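Local coordinates for protein EF0056 (Enterococcus faecalis, PDB 6ORI) that is of uncharacterised function but, as the N-terminal part of an enterococcal surface protein with immunoglobulin-like folds, is probably linked to biofilm formation, at residues 159-164 and 192-197; 45-50 and 147-152. All coordinates share one frame; numbering follows the deposited sequence.

Contact 1: residues 159-164 and 192-197. With CA (calcium ion), chain B.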
ATOM      1  N   ASN A 159      12.659  -1.223  19.783  1.00 11.79           N
ATOM      2  CA  ASN A 159      11.345  -0.676  19.461  1.00  9.42           C
ATOM      3  C   ASN A 159      11.117  -0.608  17.954  1.00 10.87           C
ATOM      4  O   ASN A 159       9.986  -0.745  17.492  1.00 12.72           O
ATOM      5  CB  ASN A 159      11.170   0.686  20.123  1.00 12.13           C
ATOM      6  CG  ASN A 159      11.151   0.581  21.629  1.00 20.85           C
ATOM      7  OD1 ASN A 159      10.397  -0.226  22.183  1.00 22.66           O
ATOM      8  ND2 ASN A 159      11.997   1.358  22.302  1.00 23.12           N
ATOM      9  N   LEU A 160      12.183  -0.420  17.192  1.00 12.64           N
ATOM     10  CA  LEU A 160      12.082  -0.414  15.740  1.00 11.27           C
ATOM     11  C   LEU A 160      11.806  -1.814  15.225  1.00 13.63           C
ATOM     12  O   LEU A 160      11.246  -1.981  14.141  1.00 16.46           O
ATOM     13  CB  LEU A 160      13.379   0.111  15.148  1.00 10.76           C
ATOM     14  CG  LEU A 160      13.658   1.600  15.361  1.00 13.92           C
ATOM     15  CD1 LEU A 160      15.110   1.911  15.057  1.00 17.69           C
ATOM     16  CD2 LEU A 160      12.714   2.442  14.495  1.00 16.34           C
ATOM     17  N   LYS A 161      12.231  -2.815  15.985  1.00 15.47           N
ATOM     18  CA  LYS A 161      11.959  -4.200  15.631  1.00 16.04           C
ATOM     19  C   LYS A 161      10.493  -4.538  15.898  1.00 13.28           C
ATOM     20  O   LYS A 161       9.851  -5.199  15.094  1.00 20.81           O
ATOM     21  CB  LYS A 161      12.888  -5.110  16.429  1.00 16.11           C
ATOM     22  CG  LYS A 161      12.909  -6.570  16.025  1.00 27.88           C
ATOM     23  CD  LYS A 161      14.340  -7.130  16.077  1.00 51.66           C
ATOM     24  CE  LYS A 161      15.051  -6.878  17.423  1.00 51.76           C
ATOM     25  NZ  LYS A 161      16.536  -6.827  17.280  1.00 52.01           N
ATOM     26  N   SER A 162       9.964  -4.061  17.015  1.00 12.70           N
ATOM     27  CA  SER A 162       8.634  -4.485  17.432  1.00 16.74           C
ATOM     28  C   SER A 162       7.486  -3.650  16.838  1.00 14.93           C
ATOM     29  O   SER A 162       6.384  -4.137  16.712  1.00 13.66           O
ATOM     30  CB  SER A 162       8.537  -4.506  18.953  1.00 21.89           C
ATOM     31  OG  SER A 162       8.658  -3.209  19.503  1.00 20.63           O
ATOM     32  N   ASP A 163       7.727  -2.365  16.568  0.73 10.90           N
ATOM     33  CA  ASP A 163       6.742  -1.490  15.917  0.73  8.98           C
ATOM     34  C   ASP A 163       7.405  -0.903  14.662  0.73  6.67           C
ATOM     35  O   ASP A 163       8.338  -0.085  14.745  0.73  6.42           O
ATOM     36  CB  ASP A 163       6.324  -0.319  16.821  0.73  9.53           C
ATOM     37  CG  ASP A 163       5.269  -0.677  17.857  0.73  9.67           C
ATOM     38  OD1 ASP A 163       4.655  -1.746  17.793  0.73  9.64           O
ATOM     39  OD2 ASP A 163       5.012   0.181  18.736  0.73 19.12           O
ATOM     40  N   ARG A 164       6.943  -1.295  13.488  1.00  6.83           N
ATOM     41  CA  ARG A 164       7.489  -0.731  12.260  1.00  6.38           C
ATOM     42  C   ARG A 164       7.106   0.748  12.128  1.00  5.96           C
ATOM     43  O   ARG A 164       6.094   1.178  12.659  1.00  6.89           O
ATOM     44  CB  ARG A 164       6.998  -1.517  11.043  1.00 10.68           C
ATOM     45  CG  ARG A 164       7.304  -3.022  11.086  1.00  9.85           C
ATOM     46  CD  ARG A 164       8.777  -3.297  11.296  1.00 12.37           C
ATOM     47  NE  ARG A 164       9.647  -2.584  10.363  1.00 19.29           N
ATOM     48  CZ  ARG A 164      10.416  -3.142   9.421  1.00 16.20           C
ATOM     49  NH1 ARG A 164      11.170  -2.351   8.647  1.00 16.26           N
ATOM     50  NH2 ARG A 164      10.433  -4.468   9.239  1.00 15.10           N
ATOM     51  N   THR A 192      14.106  -0.845   6.388  1.00 13.30           N
ATOM     52  CA  THR A 192      15.373  -0.596   7.036  1.00 15.57           C
ATOM     53  C   THR A 192      16.251  -1.809   6.777  1.00 17.91           C
ATOM     54  O   THR A 192      15.873  -2.692   6.017  1.00 16.19           O
ATOM     55  CB  THR A 192      15.182  -0.402   8.529  1.00 15.81           C
ATOM     56  OG1 THR A 192      14.659  -1.604   9.104  1.00 21.87           O
ATOM     57  CG2 THR A 192      14.225   0.744   8.811  1.00 19.33           C
ATOM     58  N   ASP A 193      17.424  -1.851   7.402  1.00 25.24           N
ATOM     59  CA  ASP A 193      18.395  -2.900   7.112  1.00 30.43           C
ATOM     60  C   ASP A 193      18.005  -4.251   7.701  1.00 36.49           C
ATOM     61  O   ASP A 193      18.668  -5.256   7.446  1.00 39.02           O
ATOM     62  CB  ASP A 193      19.788  -2.493   7.611  1.00 41.55           C
ATOM     63  CG  ASP A 193      20.579  -1.715   6.571  1.00 50.81           C
ATOM     64  OD1 ASP A 193      20.649  -2.173   5.407  1.00 53.12           O
ATOM     65  OD2 ASP A 193      21.129  -0.644   6.918  1.00 37.54           O
ATOM     66  N   GLN A 194      16.932  -4.275   8.485  1.00 31.05           N
ATOM     67  CA  GLN A 194      16.419  -5.528   9.022  1.00 24.25           C
ATOM     68  C   GLN A 194      15.518  -6.218   8.007  1.00 32.58           C
ATOM     69  O   GLN A 194      15.055  -7.338   8.233  1.00 32.42           O
ATOM     70  CB  GLN A 194      15.655  -5.306  10.333  1.00 32.00           C
ATOM     71  CG  GLN A 194      14.273  -4.685  10.174  1.00 28.72           C
ATOM     72  CD  GLN A 194      13.576  -4.473  11.508  1.00 49.25           C
ATOM     73  OE1 GLN A 194      13.717  -5.280  12.429  1.00 45.50           O
ATOM     74  NE2 GLN A 194      12.826  -3.381  11.620  1.00 39.65           N
ATOM     75  N   ASP A 195      15.265  -5.538   6.891  1.00 23.53           N
ATOM     76  CA  ASP A 195      14.402  -6.078   5.846  1.00 25.47           C
ATOM     77  C   ASP A 195      15.249  -6.642   4.733  1.00 41.61           C
ATOM     78  O   ASP A 195      15.978  -5.917   4.058  1.00 46.36           O
ATOM     79  CB  ASP A 195      13.462  -4.997   5.347  1.00 19.21           C
ATOM     80  CG  ASP A 195      12.601  -4.465   6.456  1.00 22.27           C
ATOM     81  OD1 ASP A 195      11.970  -5.300   7.134  1.00 20.42           O
ATOM     82  OD2 ASP A 195      12.599  -3.241   6.702  1.00 17.72           O
ATOM     83  N   ASP A 196      15.150  -7.953   4.561  1.00 22.83           N
ATOM     84  CA  ASP A 196      16.033  -8.681   3.660  1.00 29.82           C
ATOM     85  C   ASP A 196      15.281  -9.529   2.638  1.00 25.55           C
ATOM     86  O   ASP A 196      15.882 -10.016   1.682  1.00 25.09           O
ATOM     87  CB  ASP A 196      16.980  -9.572   4.472  1.00 31.23           C
ATOM     88  CG  ASP A 196      16.241 -10.523   5.395  1.00 50.90           C
ATOM     89  OD1 ASP A 196      15.170 -10.145   5.916  1.00 64.77           O
ATOM     90  OD2 ASP A 196      16.737 -11.650   5.602  1.00 78.97           O
ATOM     91  N   PHE A 197      13.977  -9.707   2.815  1.00 20.59           N
ATOM     92  CA  PHE A 197      13.270 -10.662   1.968  1.00 19.65           C
ATOM     93  C   PHE A 197      13.289 -10.230   0.507  1.00 21.22           C
ATOM     94  O   PHE A 197      13.513 -11.063  -0.376  1.00 20.37           O
ATOM     95  CB  PHE A 197      11.821 -10.906   2.421  1.00 19.04           C
ATOM     96  CG  PHE A 197      11.089 -11.893   1.548  1.00 17.11           C
ATOM     97  CD1 PHE A 197      11.319 -13.258   1.670  1.00 23.71           C
ATOM     98  CD2 PHE A 197      10.212 -11.454   0.577  1.00 20.40           C
ATOM     99  CE1 PHE A 197      10.663 -14.162   0.844  1.00 21.37           C
ATOM    100  CE2 PHE A 197       9.557 -12.344  -0.251  1.00 19.60           C
ATOM    101  CZ  PHE A 197       9.789 -13.702  -0.123  1.00 21.44           C
TER
HETATM  102 CA    CA B 501       4.225  -3.995  17.659  0.83 10.47          CA

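Contact 2: residues 45-50 and 147-152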
ATOM      1  N   VAL A  45      22.216   6.225   4.290  1.00  9.51           N
ATOM      2  CA  VAL A  45      21.093   7.096   4.623  1.00  7.53           C
ATOM      3  C   VAL A  45      21.087   7.394   6.113  1.00  8.02           C
ATOM      4  O   VAL A  45      20.726   8.486   6.541  1.00  7.53           O
ATOM      5  CB  VAL A  45      19.733   6.470   4.196  1.00 10.56           C
ATOM      6  CG1 VAL A  45      18.551   7.274   4.705  1.00 10.79           C
ATOM      7  CG2 VAL A  45      19.658   6.359   2.683  1.00 10.35           C
ATOM      8  N   LEU A  46      21.476   6.422   6.928  1.00  8.69           N
ATOM      9  CA  LEU A  46      21.452   6.594   8.371  1.00 10.21           C
ATOM     10  C   LEU A  46      22.407   7.684   8.864  1.00  8.40           C
ATOM     11  O   LEU A  46      22.204   8.287   9.924  1.00  9.99           O
ATOM     12  CB  LEU A  46      21.802   5.287   9.078  1.00 12.81           C
ATOM     13  CG  LEU A  46      20.718   4.215   9.001  1.00 14.76           C
ATOM     14  CD1 LEU A  46      21.283   2.857   9.410  1.00 24.39           C
ATOM     15  CD2 LEU A  46      19.525   4.591   9.865  1.00 15.32           C
ATOM     16  N   GLN A  47      23.465   7.949   8.095  0.59  6.77           N
ATOM     17  CA  GLN A  47      24.457   8.962   8.462  0.59  8.23           C
ATOM     18  C   GLN A  47      24.127  10.320   7.844  0.59  7.68           C
ATOM     19  O   GLN A  47      24.944  11.255   7.850  0.59  9.45           O
ATOM     20  CB  GLN A  47      25.866   8.546   8.045  0.59 10.56           C
ATOM     21  CG  GLN A  47      26.576   7.632   9.031  0.59 10.08           C
ATOM     22  CD  GLN A  47      26.696   6.247   8.496  0.59 25.79           C
ATOM     23  OE1 GLN A  47      25.698   5.562   8.337  0.59 17.76           O
ATOM     24  NE2 GLN A  47      27.916   5.829   8.176  0.59 21.86           N
ATOM     25  N   GLY A  48      22.915  10.424   7.306  1.00  7.34           N
ATOM     26  CA  GLY A  48      22.355  11.704   6.872  1.00  5.95           C
ATOM     27  C   GLY A  48      20.999  11.960   7.519  1.00  6.17           C
ATOM     28  O   GLY A  48      20.544  11.186   8.374  1.00  7.09           O
ATOM     29  N   ASN A  49      20.357  13.068   7.131  1.00  5.35           N
ATOM     30  CA  ASN A  49      19.121  13.508   7.770  1.00  7.02           C
ATOM     31  C   ASN A  49      17.959  13.629   6.803  1.00  4.81           C
ATOM     32  O   ASN A  49      17.037  14.421   7.024  1.00  4.81           O
ATOM     33  CB  ASN A  49      19.300  14.839   8.499  1.00  5.64           C
ATOM     34  CG  ASN A  49      19.479  15.996   7.560  1.00  6.16           C
ATOM     35  OD1 ASN A  49      20.109  15.890   6.505  1.00  7.87           O
ATOM     36  ND2 ASN A  49      18.913  17.116   7.933  1.00  6.96           N
ATOM     37  N   THR A  50      17.995  12.860   5.728  1.00  5.01           N
ATOM     38  CA  THR A  50      16.937  12.928   4.722  1.00  5.94           C
ATOM     39  C   THR A  50      16.399  11.562   4.307  1.00  6.28           C
ATOM     40  O   THR A  50      17.111  10.562   4.271  1.00  5.86           O
ATOM     41  CB  THR A  50      17.414  13.685   3.453  1.00  6.14           C
ATOM     42  OG1 THR A  50      18.612  13.082   2.945  1.00  8.41           O
ATOM     43  CG2 THR A  50      17.651  15.143   3.762  1.00  8.84           C
ATOM     44  N   ASN A 147      20.358  13.560  12.323  1.00  6.87           N
ATOM     45  CA  ASN A 147      20.585  12.439  11.450  1.00  6.54           C
ATOM     46  C   ASN A 147      19.789  11.199  11.878  1.00  7.51           C
ATOM     47  O   ASN A 147      19.451  11.041  13.053  1.00  7.85           O
ATOM     48  CB  ASN A 147      22.066  12.105  11.395  1.00  7.27           C
ATOM     49  CG  ASN A 147      22.864  13.163  10.661  1.00  8.30           C
ATOM     50  OD1 ASN A 147      22.371  13.803   9.734  1.00  8.30           O
ATOM     51  ND2 ASN A 147      24.111  13.346  11.062  1.00 12.22           N
ATOM     52  N   LEU A 148      19.505  10.331  10.916  1.00  7.14           N
ATOM     53  CA  LEU A 148      18.612   9.221  11.164  1.00  6.59           C
ATOM     54  C   LEU A 148      19.212   8.196  12.117  1.00  8.54           C
ATOM     55  O   LEU A 148      18.461   7.587  12.876  1.00  7.43           O
ATOM     56  CB  LEU A 148      18.193   8.611   9.837  1.00  9.24           C
ATOM     57  CG  LEU A 148      17.131   9.505   9.184  1.00 10.03           C
ATOM     58  CD1 LEU A 148      17.099   9.327   7.681  1.00 12.28           C
ATOM     59  CD2 LEU A 148      15.759   9.229   9.781  1.00  9.64           C
ATOM     60  N   ASP A 149      20.536   8.032  12.123  1.00  7.33           N
ATOM     61  CA  ASP A 149      21.173   7.133  13.090  1.00  7.84           C
ATOM     62  C   ASP A 149      20.895   7.581  14.522  1.00  9.22           C
ATOM     63  O   ASP A 149      20.581   6.751  15.382  1.00  8.03           O
ATOM     64  CB  ASP A 149      22.681   6.934  12.848  1.00 10.11           C
ATOM     65  CG  ASP A 149      23.506   8.238  12.786  1.00 16.29           C
ATOM     66  OD1 ASP A 149      23.015   9.362  13.019  1.00 14.56           O
ATOM     67  OD2 ASP A 149      24.725   8.120  12.494  1.00 25.22           O
ATOM     68  N   GLU A 150      20.949   8.883  14.772  1.00  8.59           N
ATOM     69  CA  GLU A 150      20.659   9.430  16.096  1.00  8.48           C
ATOM     70  C   GLU A 150      19.185   9.251  16.429  1.00  7.02           C
ATOM     71  O   GLU A 150      18.834   8.929  17.553  1.00  8.27           O
ATOM     72  CB  GLU A 150      21.039  10.903  16.184  1.00  9.26           C
ATOM     73  CG  GLU A 150      22.519  11.151  16.017  1.00 16.15           C
ATOM     74  CD  GLU A 150      22.866  12.627  16.110  1.00 25.64           C
ATOM     75  OE1 GLU A 150      22.197  13.360  16.881  1.00 22.46           O
ATOM     76  OE2 GLU A 150      23.803  13.052  15.398  1.00 24.34           O
ATOM     77  N   ILE A 151      18.312   9.458  15.453  1.00  7.24           N
ATOM     78  CA  ILE A 151      16.889   9.234  15.672  1.00  6.44           C
ATOM     79  C   ILE A 151      16.602   7.761  15.967  1.00  7.00           C
ATOM     80  O   ILE A 151      15.848   7.439  16.897  1.00  6.33           O
ATOM     81  CB  ILE A 151      16.074   9.717  14.455  1.00  8.72           C
ATOM     82  CG1 ILE A 151      16.217  11.239  14.307  1.00  5.91           C
ATOM     83  CG2 ILE A 151      14.609   9.292  14.578  1.00  8.66           C
ATOM     84  CD1 ILE A 151      15.677  11.776  12.989  1.00 10.37           C
ATOM     85  N   PHE A 152      17.184   6.859  15.185  1.00  6.83           N
ATOM     86  CA  PHE A 152      16.961   5.428  15.418  1.00  6.36           C
ATOM     87  C   PHE A 152      17.460   5.008  16.795  1.00  7.20           C
ATOM     88  O   PHE A 152      16.824   4.184  17.465  1.00  7.70           O
ATOM     89  CB  PHE A 152      17.619   4.588  14.320  1.00  7.46           C
ATOM     90  CG  PHE A 152      16.791   4.452  13.065  1.00  8.74           C
ATOM     91  CD1 PHE A 152      15.827   5.392  12.711  1.00 10.75           C
ATOM     92  CD2 PHE A 152      17.005   3.376  12.225  1.00  9.97           C
ATOM     93  CE1 PHE A 152      15.070   5.219  11.543  1.00 11.03           C
ATOM     94  CE2 PHE A 152      16.246   3.208  11.068  1.00 11.98           C
ATOM     95  CZ  PHE A 152      15.298   4.125  10.739  1.00 11.18           C
TER
HETATM   96  O   HOH W   1      23.068  15.886   8.244  1.00  9.73           O

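Contact 1: residues 159-164 and 192-197
Arg164, just past the C-terminal end of helix 157-162, reaches across to Asp195, the last residue of a type I beta turn spanning 192-195, in the loop that leads from the first beta-rich half of the chain toward strand 211-221. The ionic part is an end-on, two-pronged salt bridge. Arg164 NH1 meets Asp195 OD2 at 2.6 Å and Arg164 NH2 meets Asp195 OD1 at 2.7 Å, each oxygen offering its syn lone pair, and guanidinium and carboxylate are nearly coplanar, 3° apart. The arginine chain bends at chi2 and chi3 to bring its head round to the turn. Asp195 is itself steadied from behind: the anti lone pair of Asp195 OD2 takes the backbone N of Thr192, 2.8 Å away, so OD2 has two donors and the carboxylate is tied to the start of its own turn.

The amide contacts come from Gln194, whose extended chain (chi2 -179°) carries the amide across to both the guanidinium face and the helix end. Gln194 NE2 sits over the centre of that face, 3.3 Å from Arg164 CZ, with the two planes inclined by 39°. Gln194 NE2 also donates to Leu160 O at 3.3 Å, approaching from above the carbonyl plane rather than along a lone pair. Gln194 OE1 lies against the aliphatic part of Lys161.

Metal binding occupies the other side of the helix end. Ser162 O and, in the conformer described here, Asp163 OD1 bind the calcium ion together with Gly372, Asp374, Leu400 and Asp402. Asp374 OD2 also accepts from Arg164 N, so the residue forming the salt bridge is held by a calcium ligand through its backbone. Ser162 O lies 2.4 Å from the calcium ion.

Contact 2: residues 45-50 and 147-152
Leu46 lays its CD2 methyl over one face of the Phe152 ring, with Leu46 CD2 4.0 Å from the Phe152 ring centroid and 28° off the normal, a CH-pi contact in which the two side chains cross at about a right angle. Phe152 lies one helical turn after Leu148, and its chi1 of -83°, with CG anti to the carbonyl carbon, aims the ring at Leu46. Leu148 instead lies alongside Val45, both pointing the same way, Leu148 CD1 meeting Val45 CG1 at 3.9 Å; the same methyl reaches Thr50 O. Asp149 brings its carboxylate against the loop backbone, Asp149 CG lying 3.1 Å from Leu46 O. Asn147 turns OD1 toward Gly48 and Asn49; one water donates to Asn147 OD1 at 2.7 Å and more weakly to Asn49 OD1, while Asn49 ND2 is held by Phe144 O.

The backbones are joined by Asp149 N to Leu46 O (2.8 Å) and Leu148 N to Gly48 O (2.9 Å). Asn147 occupies the N-cap position without a capping bond from its side chain. The first-turn N-H groups of helix 148-155 are thus taken up by carbonyls of a loop nearly 100 residues earlier in the chain, at the end of strands 50-59 and 135-144 of the first antiparallel sheet.

In the fold
Both contacts lie near the surface on the same side of the chain's centre, their own centres about 15 Å apart, and neither is a core contact. They use successive helices: contact 2 involves the start of helix 148-155, contact 1 the end of helix 157-162. The two touch where Phe152 packs against Leu160 and Thr192. Their chemistry follows position. At the end of strands 50-59 and 135-144 of the first sheet, contact 2 relies on backbone bonds and apolar packing. Contact 1, where the chain leaves that sheet, is mainly ionic and polar and supplies two ligands of a calcium site whose others come from the C-terminal part of the chain.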